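Local structure of carboxypeptidase Y inhibitor (Saccharomyces cerevisiae, 1WPX) at residues Glu40-Ser43 with Ser44-Val47; Phe8-Ala11 with Ser12-Tyr16; Lys157-Gly160 with Pro161-Tyr164. The protein acts as a specific and potent inhibitor of carboxypeptidase Y and belongs to the phosphatidylethanolamine-binding protein family. All blocks are in the same frame, centred on the assembly; numbering follows the deposited sequence.

Interaction 1. Residues Glu40-Ser43 with Ser44-Val47; sequences EYSS and SAPV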
ATOM      1  N   GLU B  40      18.658   3.245  -1.803  1.00 39.25           N
ATOM      2  CA  GLU B  40      18.214   3.262  -3.189  1.00 40.93           C
ATOM      3  C   GLU B  40      19.370   3.157  -4.179  1.00 40.99           C
ATOM      4  O   GLU B  40      20.433   3.739  -3.969  1.00 42.63           O
ATOM      5  CB  GLU B  40      17.441   4.547  -3.457  1.00 42.28           C
ATOM      6  CG  GLU B  40      16.964   4.680  -4.876  1.00 47.77           C
ATOM      7  CD  GLU B  40      16.411   6.053  -5.159  1.00 51.33           C
ATOM      8  OE1 GLU B  40      17.184   7.032  -5.055  1.00 52.80           O
ATOM      9  OE2 GLU B  40      15.205   6.151  -5.479  1.00 53.88           O
ATOM     10  N   TYR B  41      19.159   2.411  -5.258  1.00 40.69           N
ATOM     11  CA  TYR B  41      20.174   2.250  -6.291  1.00 39.19           C
ATOM     12  C   TYR B  41      19.900   3.277  -7.370  1.00 40.25           C
ATOM     13  O   TYR B  41      20.821   3.865  -7.934  1.00 41.02           O
ATOM     14  CB  TYR B  41      20.114   0.846  -6.875  1.00 36.36           C
ATOM     15  CG  TYR B  41      20.707  -0.197  -5.964  1.00 35.94           C
ATOM     16  CD1 TYR B  41      22.088  -0.381  -5.892  1.00 35.46           C
ATOM     17  CD2 TYR B  41      19.893  -0.984  -5.150  1.00 35.18           C
ATOM     18  CE1 TYR B  41      22.645  -1.327  -5.032  1.00 34.13           C
ATOM     19  CE2 TYR B  41      20.440  -1.930  -4.287  1.00 33.60           C
ATOM     20  CZ  TYR B  41      21.813  -2.095  -4.235  1.00 32.95           C
ATOM     21  OH  TYR B  41      22.351  -3.031  -3.395  1.00 30.93           O
ATOM     22  N   SER B  42      18.618   3.483  -7.644  1.00 41.74           N
ATOM     23  CA  SER B  42      18.166   4.456  -8.636  1.00 44.36           C
ATOM     24  C   SER B  42      16.681   4.701  -8.391  1.00 44.75           C
ATOM     25  O   SER B  42      16.016   3.900  -7.733  1.00 44.87           O
ATOM     26  CB  SER B  42      18.386   3.935 -10.059  1.00 43.04           C
ATOM     27  OG  SER B  42      17.590   2.795 -10.311  1.00 45.24           O
ATOM     28  N   SER B  43      16.164   5.804  -8.920  1.00 45.34           N
ATOM     29  CA  SER B  43      14.762   6.150  -8.727  1.00 46.18           C
ATOM     30  C   SER B  43      13.822   4.971  -8.973  1.00 46.10           C
ATOM     31  O   SER B  43      12.705   4.936  -8.448  1.00 46.38           O
ATOM     32  CB  SER B  43      14.375   7.328  -9.631  1.00 46.42           C
ATOM     33  OG  SER B  43      14.472   6.989 -11.002  1.00 49.42           O
ATOM     34  N   SER B  44      14.277   4.000  -9.756  1.00 44.54           N
ATOM     35  CA  SER B  44      13.452   2.840 -10.054  1.00 45.17           C
ATOM     36  C   SER B  44      13.910   1.608  -9.286  1.00 45.83           C
ATOM     37  O   SER B  44      13.321   0.529  -9.420  1.00 47.08           O
ATOM     38  CB  SER B  44      13.495   2.536 -11.552  1.00 45.41           C
ATOM     39  OG  SER B  44      14.784   2.079 -11.936  1.00 48.50           O
ATOM     40  N   ALA B  45      14.960   1.763  -8.483  1.00 44.62           N
ATOM     41  CA  ALA B  45      15.489   0.641  -7.724  1.00 42.19           C
ATOM     42  C   ALA B  45      15.673   0.954  -6.248  1.00 41.54           C
ATOM     43  O   ALA B  45      16.797   1.052  -5.756  1.00 41.49           O
ATOM     44  CB  ALA B  45      16.810   0.189  -8.325  1.00 42.43           C
ATOM     45  N   PRO B  46      14.563   1.130  -5.520  1.00 40.22           N
ATOM     46  CA  PRO B  46      14.678   1.425  -4.091  1.00 37.38           C
ATOM     47  C   PRO B  46      14.647   0.101  -3.351  1.00 35.25           C
ATOM     48  O   PRO B  46      14.033  -0.853  -3.820  1.00 34.57           O
ATOM     49  CB  PRO B  46      13.424   2.238  -3.815  1.00 37.64           C
ATOM     50  CG  PRO B  46      12.410   1.519  -4.666  1.00 37.47           C
ATOM     51  CD  PRO B  46      13.165   1.265  -5.974  1.00 37.86           C
ATOM     52  N   VAL B  47      15.330   0.015  -2.220  1.00 33.89           N
ATOM     53  CA  VAL B  47      15.263  -1.215  -1.454  1.00 33.36           C
ATOM     54  C   VAL B  47      14.192  -0.845  -0.434  1.00 31.49           C
ATOM     55  O   VAL B  47      14.377   0.069   0.367  1.00 32.14           O
ATOM     56  CB  VAL B  47      16.645  -1.582  -0.815  1.00 33.82           C
ATOM     57  CG1 VAL B  47      17.683  -0.574  -1.244  1.00 34.67           C
ATOM     58  CG2 VAL B  47      16.546  -1.696   0.704  1.00 33.31           C
TER

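Interaction 2. Residues Phe8-Ala11 with Ser12-Tyr16; sequences FAQA and SIDSY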
ATOM      1  N   PHE B   8       5.963   3.041  11.935  1.00 33.35           N
ATOM      2  CA  PHE B   8       7.068   2.494  11.157  1.00 33.07           C
ATOM      3  C   PHE B   8       7.980   1.576  11.946  1.00 33.52           C
ATOM      4  O   PHE B   8       8.729   0.786  11.365  1.00 33.47           O
ATOM      5  CB  PHE B   8       7.903   3.604  10.535  1.00 33.83           C
ATOM      6  CG  PHE B   8       7.451   3.985   9.168  1.00 36.25           C
ATOM      7  CD1 PHE B   8       6.254   4.672   8.985  1.00 37.54           C
ATOM      8  CD2 PHE B   8       8.200   3.626   8.056  1.00 37.05           C
ATOM      9  CE1 PHE B   8       5.805   4.996   7.710  1.00 37.88           C
ATOM     10  CE2 PHE B   8       7.765   3.942   6.777  1.00 39.83           C
ATOM     11  CZ  PHE B   8       6.558   4.632   6.603  1.00 39.66           C
ATOM     12  N   ALA B   9       7.921   1.675  13.268  1.00 33.88           N
ATOM     13  CA  ALA B   9       8.753   0.833  14.106  1.00 34.82           C
ATOM     14  C   ALA B   9       8.184  -0.573  14.096  1.00 35.90           C
ATOM     15  O   ALA B   9       8.888  -1.542  13.779  1.00 37.08           O
ATOM     16  CB  ALA B   9       8.791   1.367  15.524  1.00 34.98           C
ATOM     17  N   GLN B  10       6.902  -0.688  14.429  1.00 35.18           N
ATOM     18  CA  GLN B  10       6.274  -1.997  14.455  1.00 34.96           C
ATOM     19  C   GLN B  10       6.331  -2.628  13.073  1.00 34.96           C
ATOM     20  O   GLN B  10       6.576  -3.831  12.934  1.00 34.77           O
ATOM     21  CB  GLN B  10       4.825  -1.897  14.925  1.00 35.66           C
ATOM     22  CG  GLN B  10       4.140  -3.247  14.972  1.00 43.13           C
ATOM     23  CD  GLN B  10       4.951  -4.286  15.752  1.00 49.26           C
ATOM     24  OE1 GLN B  10       4.875  -5.491  15.475  1.00 49.14           O
ATOM     25  NE2 GLN B  10       5.726  -3.822  16.738  1.00 49.05           N
ATOM     26  N   ALA B  11       6.120  -1.809  12.049  1.00 33.12           N
ATOM     27  CA  ALA B  11       6.150  -2.297  10.684  1.00 32.80           C
ATOM     28  C   ALA B  11       7.507  -2.926  10.387  1.00 33.82           C
ATOM     29  O   ALA B  11       7.587  -3.961   9.727  1.00 32.45           O
ATOM     30  CB  ALA B  11       5.874  -1.159   9.721  1.00 32.23           C
ATOM     31  N   SER B  12       8.574  -2.299  10.877  1.00 34.01           N
ATOM     32  CA  SER B  12       9.921  -2.812  10.649  1.00 34.28           C
ATOM     33  C   SER B  12      10.130  -4.147  11.346  1.00 34.56           C
ATOM     34  O   SER B  12      10.650  -5.087  10.746  1.00 33.07           O
ATOM     35  CB  SER B  12      10.973  -1.814  11.146  1.00 34.43           C
ATOM     36  OG  SER B  12      11.030  -0.668  10.318  1.00 35.62           O
ATOM     37  N   ILE B  13       9.727  -4.220  12.614  1.00 34.51           N
ATOM     38  CA  ILE B  13       9.890  -5.441  13.391  1.00 35.66           C
ATOM     39  C   ILE B  13       9.172  -6.588  12.694  1.00 35.93           C
ATOM     40  O   ILE B  13       9.738  -7.665  12.513  1.00 36.49           O
ATOM     41  CB  ILE B  13       9.300  -5.306  14.823  1.00 39.00           C
ATOM     42  CG1 ILE B  13       9.878  -4.081  15.536  1.00 39.40           C
ATOM     43  CG2 ILE B  13       9.615  -6.564  15.633  1.00 35.45           C
ATOM     44  CD1 ILE B  13      11.345  -4.203  15.859  1.00 43.16           C
ATOM     45  N   ASP B  14       7.922  -6.351  12.306  1.00 35.13           N
ATOM     46  CA  ASP B  14       7.133  -7.375  11.642  1.00 34.44           C
ATOM     47  C   ASP B  14       7.833  -7.934  10.417  1.00 33.80           C
ATOM     48  O   ASP B  14       7.851  -9.148  10.208  1.00 33.93           O
ATOM     49  CB  ASP B  14       5.758  -6.828  11.262  1.00 35.58           C
ATOM     50  CG  ASP B  14       4.894  -6.551  12.480  1.00 38.51           C
ATOM     51  OD1 ASP B  14       5.247  -7.041  13.576  1.00 39.98           O
ATOM     52  OD2 ASP B  14       3.862  -5.856  12.349  1.00 40.22           O
ATOM     53  N   SER B  15       8.420  -7.058   9.614  1.00 32.67           N
ATOM     54  CA  SER B  15       9.130  -7.500   8.427  1.00 33.13           C
ATOM     55  C   SER B  15      10.344  -8.362   8.807  1.00 34.23           C
ATOM     56  O   SER B  15      10.521  -9.456   8.270  1.00 34.56           O
ATOM     57  CB  SER B  15       9.575  -6.290   7.601  1.00 32.23           C
ATOM     58  OG  SER B  15      10.153  -6.689   6.367  1.00 33.41           O
ATOM     59  N   TYR B  16      11.167  -7.872   9.735  1.00 35.00           N
ATOM     60  CA  TYR B  16      12.365  -8.595  10.178  1.00 35.36           C
ATOM     61  C   TYR B  16      12.014  -9.987  10.674  1.00 35.43           C
ATOM     62  O   TYR B  16      12.758 -10.940  10.447  1.00 34.42           O
ATOM     63  CB  TYR B  16      13.060  -7.857  11.323  1.00 37.27           C
ATOM     64  CG  TYR B  16      13.547  -6.461  11.010  1.00 39.98           C
ATOM     65  CD1 TYR B  16      13.577  -5.484  12.015  1.00 40.69           C
ATOM     66  CD2 TYR B  16      13.986  -6.108   9.730  1.00 40.34           C
ATOM     67  CE1 TYR B  16      14.023  -4.188  11.763  1.00 40.91           C
ATOM     68  CE2 TYR B  16      14.441  -4.808   9.462  1.00 43.03           C
ATOM     69  CZ  TYR B  16      14.453  -3.852  10.490  1.00 42.88           C
ATOM     70  OH  TYR B  16      14.878  -2.563  10.256  1.00 41.10           O
TER

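Interaction 3. Residues Lys157-Gly160 with Pro161-Tyr164; sequences KGSG and PHRY. With SO4 (sulfate ion), chain G.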
ATOM      1  N   LYS B 157      22.795 -19.135 -10.296  1.00 50.46           N
ATOM      2  CA  LYS B 157      21.601 -19.465 -11.056  1.00 50.50           C
ATOM      3  C   LYS B 157      20.939 -20.704 -10.460  1.00 50.00           C
ATOM      4  O   LYS B 157      21.591 -21.723 -10.253  1.00 49.96           O
ATOM      5  CB  LYS B 157      21.979 -19.729 -12.518  1.00 51.26           C
ATOM      6  CG  LYS B 157      20.817 -20.121 -13.404  1.00 52.40           C
ATOM      7  CD  LYS B 157      21.259 -20.302 -14.845  1.00 54.24           C
ATOM      8  CE  LYS B 157      20.089 -20.727 -15.717  1.00 55.28           C
ATOM      9  NZ  LYS B 157      19.460 -21.976 -15.195  1.00 56.81           N
ATOM     10  N   GLY B 158      19.646 -20.606 -10.169  1.00 50.32           N
ATOM     11  CA  GLY B 158      18.924 -21.741  -9.617  1.00 49.63           C
ATOM     12  C   GLY B 158      18.929 -21.883  -8.106  1.00 49.45           C
ATOM     13  O   GLY B 158      18.147 -22.662  -7.561  1.00 48.92           O
ATOM     14  N   SER B 159      19.792 -21.142  -7.418  1.00 49.09           N
ATOM     15  CA  SER B 159      19.866 -21.230  -5.961  1.00 48.90           C
ATOM     16  C   SER B 159      18.647 -20.624  -5.274  1.00 48.52           C
ATOM     17  O   SER B 159      18.444 -20.803  -4.073  1.00 48.58           O
ATOM     18  CB  SER B 159      21.136 -20.546  -5.455  1.00 48.39           C
ATOM     19  OG  SER B 159      21.223 -19.223  -5.943  1.00 49.91           O
ATOM     20  N   GLY B 160      17.827 -19.921  -6.043  1.00 48.20           N
ATOM     21  CA  GLY B 160      16.648 -19.300  -5.473  1.00 47.12           C
ATOM     22  C   GLY B 160      16.972 -17.873  -5.081  1.00 46.65           C
ATOM     23  O   GLY B 160      18.070 -17.389  -5.367  1.00 46.35           O
ATOM     24  N   PRO B 161      16.036 -17.160  -4.443  1.00 45.84           N
ATOM     25  CA  PRO B 161      16.308 -15.778  -4.043  1.00 44.77           C
ATOM     26  C   PRO B 161      17.203 -15.706  -2.806  1.00 42.90           C
ATOM     27  O   PRO B 161      17.249 -16.641  -2.003  1.00 41.85           O
ATOM     28  CB  PRO B 161      14.911 -15.220  -3.782  1.00 46.32           C
ATOM     29  CG  PRO B 161      14.181 -16.417  -3.248  1.00 44.74           C
ATOM     30  CD  PRO B 161      14.626 -17.514  -4.191  1.00 44.87           C
ATOM     31  N   HIS B 162      17.923 -14.598  -2.670  1.00 41.94           N
ATOM     32  CA  HIS B 162      18.799 -14.386  -1.522  1.00 40.07           C
ATOM     33  C   HIS B 162      18.406 -13.097  -0.823  1.00 38.46           C
ATOM     34  O   HIS B 162      17.902 -12.162  -1.451  1.00 36.58           O
ATOM     35  CB  HIS B 162      20.262 -14.241  -1.950  1.00 42.26           C
ATOM     36  CG  HIS B 162      20.869 -15.485  -2.513  1.00 45.18           C
ATOM     37  ND1 HIS B 162      22.216 -15.589  -2.786  1.00 46.49           N
ATOM     38  CD2 HIS B 162      20.322 -16.675  -2.855  1.00 46.27           C
ATOM     39  CE1 HIS B 162      22.473 -16.789  -3.271  1.00 47.07           C
ATOM     40  NE2 HIS B 162      21.341 -17.468  -3.324  1.00 47.75           N
ATOM     41  N   ARG B 163      18.652 -13.049   0.479  1.00 37.19           N
ATOM     42  CA  ARG B 163      18.373 -11.853   1.256  1.00 36.17           C
ATOM     43  C   ARG B 163      19.628 -10.981   1.253  1.00 37.47           C
ATOM     44  O   ARG B 163      20.720 -11.446   1.592  1.00 37.68           O
ATOM     45  CB  ARG B 163      18.006 -12.213   2.695  1.00 32.58           C
ATOM     46  CG  ARG B 163      16.600 -12.751   2.861  1.00 31.96           C
ATOM     47  CD  ARG B 163      16.405 -13.348   4.239  1.00 29.57           C
ATOM     48  NE  ARG B 163      17.323 -14.456   4.466  1.00 28.22           N
ATOM     49  CZ  ARG B 163      17.420 -15.122   5.611  1.00 30.29           C
ATOM     50  NH1 ARG B 163      16.645 -14.792   6.641  1.00 29.08           N
ATOM     51  NH2 ARG B 163      18.298 -16.112   5.730  1.00 27.95           N
ATOM     52  N   TYR B 164      19.472  -9.728   0.844  1.00 37.72           N
ATOM     53  CA  TYR B 164      20.578  -8.781   0.826  1.00 37.37           C
ATOM     54  C   TYR B 164      20.252  -7.754   1.899  1.00 37.21           C
ATOM     55  O   TYR B 164      19.422  -6.863   1.695  1.00 38.02           O
ATOM     56  CB  TYR B 164      20.688  -8.161  -0.563  1.00 38.90           C
ATOM     57  CG  TYR B 164      21.150  -9.188  -1.561  1.00 41.73           C
ATOM     58  CD1 TYR B 164      22.484  -9.609  -1.576  1.00 43.33           C
ATOM     59  CD2 TYR B 164      20.245  -9.825  -2.413  1.00 41.78           C
ATOM     60  CE1 TYR B 164      22.908 -10.640  -2.405  1.00 43.85           C
ATOM     61  CE2 TYR B 164      20.657 -10.866  -3.250  1.00 43.66           C
ATOM     62  CZ  TYR B 164      21.992 -11.269  -3.236  1.00 44.51           C
ATOM     63  OH  TYR B 164      22.414 -12.314  -4.021  1.00 42.85           O
TER
HETATM   64  S   SO4 G 902      26.158 -13.524  -3.280  1.00 73.88           S
HETATM   65  O1  SO4 G 902      27.612 -13.677  -3.466  1.00 75.28           O
HETATM   66  O2  SO4 G 902      25.669 -12.442  -4.155  1.00 73.76           O
HETATM   67  O3  SO4 G 902      25.486 -14.791  -3.627  1.00 75.27           O
HETATM   68  O4  SO4 G 902      25.878 -13.195  -1.872  1.00 73.68           O

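Interaction 1. Residues Glu40-Ser43 with Ser44-Val47
Two backbone hydrogen bonds tie Tyr41 and Ser42 to Ala45 as the chain reverses between strands 35-40 and 45-47. Tyr41 N gives its hydrogen to Ala45 O over 2.8 Å in a nearly straight bond (173° at the hydrogen). Ala45 N turns back to Ser42 O and closes a type I beta turn with Ser43 and Ser44 at its corner; its modelled length is very short and carries no weight at this resolution. Beyond it, Glu40 and Pro46 form an antiparallel non-hydrogen-bonded pair, their CA atoms 4.1 Å apart. Proline suits this position, since no amide hydrogen is needed there.

The serine hydroxyls add a weaker polar link. Ser42 OG lies 3.3 Å from Ser44 OG, a weak bond in which either could donate, while Ser44 OG also bonds Lys57. Small polar residues fit this solvent-facing corner.

Apolar contacts hold the other end. Tyr41 CB rests 3.7 Å from the methyl CB of Ala45. With CG turned beside the backbone N (chi1 -76°), the ring heads back along the hairpin, so that CE2 comes 4.3 Å from Val47 CG1 and OH bonds Tyr150. Leu53 touches both Tyr41 and Ala45. On the Pro46 side, Glu40 CG, anti to its own N, lies 4.1 Å from Pro46 CA.

With Tyr41 and Ser42 both facing Ala45, this geometry fits a classic beta bulge beside the two-residue turn of a beta hairpin.

Interaction 2. Residues Phe8-Ala11 with Ser12-Tyr16
Ser12 reaches back one helical turn to Phe8, within helix 8-18. Its CB passes close to two carbonyl oxygens of the preceding turn, lying 3.4 Å from Phe8 O and the same from Ala9 O. The next bond sets OG beside the serine's own backbone N (chi1 -71°), and from there the hydroxyl donates to Phe8 O over 2.9 Å, nearly along the C=O axis. Phe8 O therefore accepts twice from one residue, because Ser12 N also binds it at 3.1 Å from above the carbonyl plane. Serine suits this buried position: its short arm returns its hydrogen to the helix's own backbone, and an aromatic side chain of the other protein chain can pack on it.

The remaining i to i+4 bonds are routine: Ile13 N to Ala9 O, Asp14 N to Gln10 O, and Ser15 N to Ala11 O. The branched apolar side chain of Ile13 touches Gln32 and Pro33. One turn apart on the more open flank, Asp14 and Gln10 bring carboxylate and amide together with planes 69° apart. Asp14 CB sits 3.5 Å from Gln10 O, and a basic side chain of the other protein chain packs against this aspartate. With an alanine here, the Gln10 side chain would probably lose its carboxylate neighbour and be set free to turn, and the basic group across the interface would probably lose this negative charge beside it.

Chemically, the helix consumes the hydroxyl of Ser12 internally, whereas the carboxylate of Asp14 lies beside a basic side chain of the other protein chain, which its charge would probably attract.

Interaction 3. Residues Lys157-Gly160 with Pro161-Tyr164
Ser159 OG is gripped by two groups: His162 NE2 donates to it over 3.2 Å, and it bonds in turn to Pro156 O. The hydroxyl stands 36° out of the imidazole plane. Rotation of Ser159 about CA-CB (chi1 54°) places OG between its backbone N and carbonyl carbon and brings it up to the histidine. The ring's other nitrogen, ND1, is held by Asp96, so both ring nitrogens have partners, the bond to Ser159 being the poorly aligned one. Gly160 O lies 3.4 Å from His162 CD2. At the backbone angles of Gly160, a CB would press on Ser159 O and also collide with Pro161 N, so glycine suits this bend into strand 162-170.

Gly160 to Arg163 spell the Gly-x-His-Arg signature of the phosphatidylethanolamine-binding family, whose pocket accepts anionic groups. A sulfate, probably from the crystallisation liquor, sits in it: Tyr164 OH donates to its O2 over 3.3 Å at the ring edge, while O3 lies in the plane of the His162 ring, 3.5 Å from ND1. His112 and Ala154 N complete the grip on the ion. Arg163 points elsewhere, forming salt bridges with Asp98 and Asp24.

The three contacts follow one another along the chain without touching, and strand 208-217 relates them. Tyr16 of interaction 2 bonds Ser212 O, Val47 of interaction 1 makes a weak bond to Asn213, and Tyr164 of interaction 3 pairs with Phe215. Interactions 1 and 3 reach the same sheet, with centres about 19 Å apart and nearest atoms about 6 Å. The helix of interaction 2 has its centre about 20 Å from that of interaction 1 and about 23 Å from that of interaction 3. Interaction 3 alone holds the sulfate; interactions 1 and 2 instead meet the other protein chain, probably the carboxypeptidase.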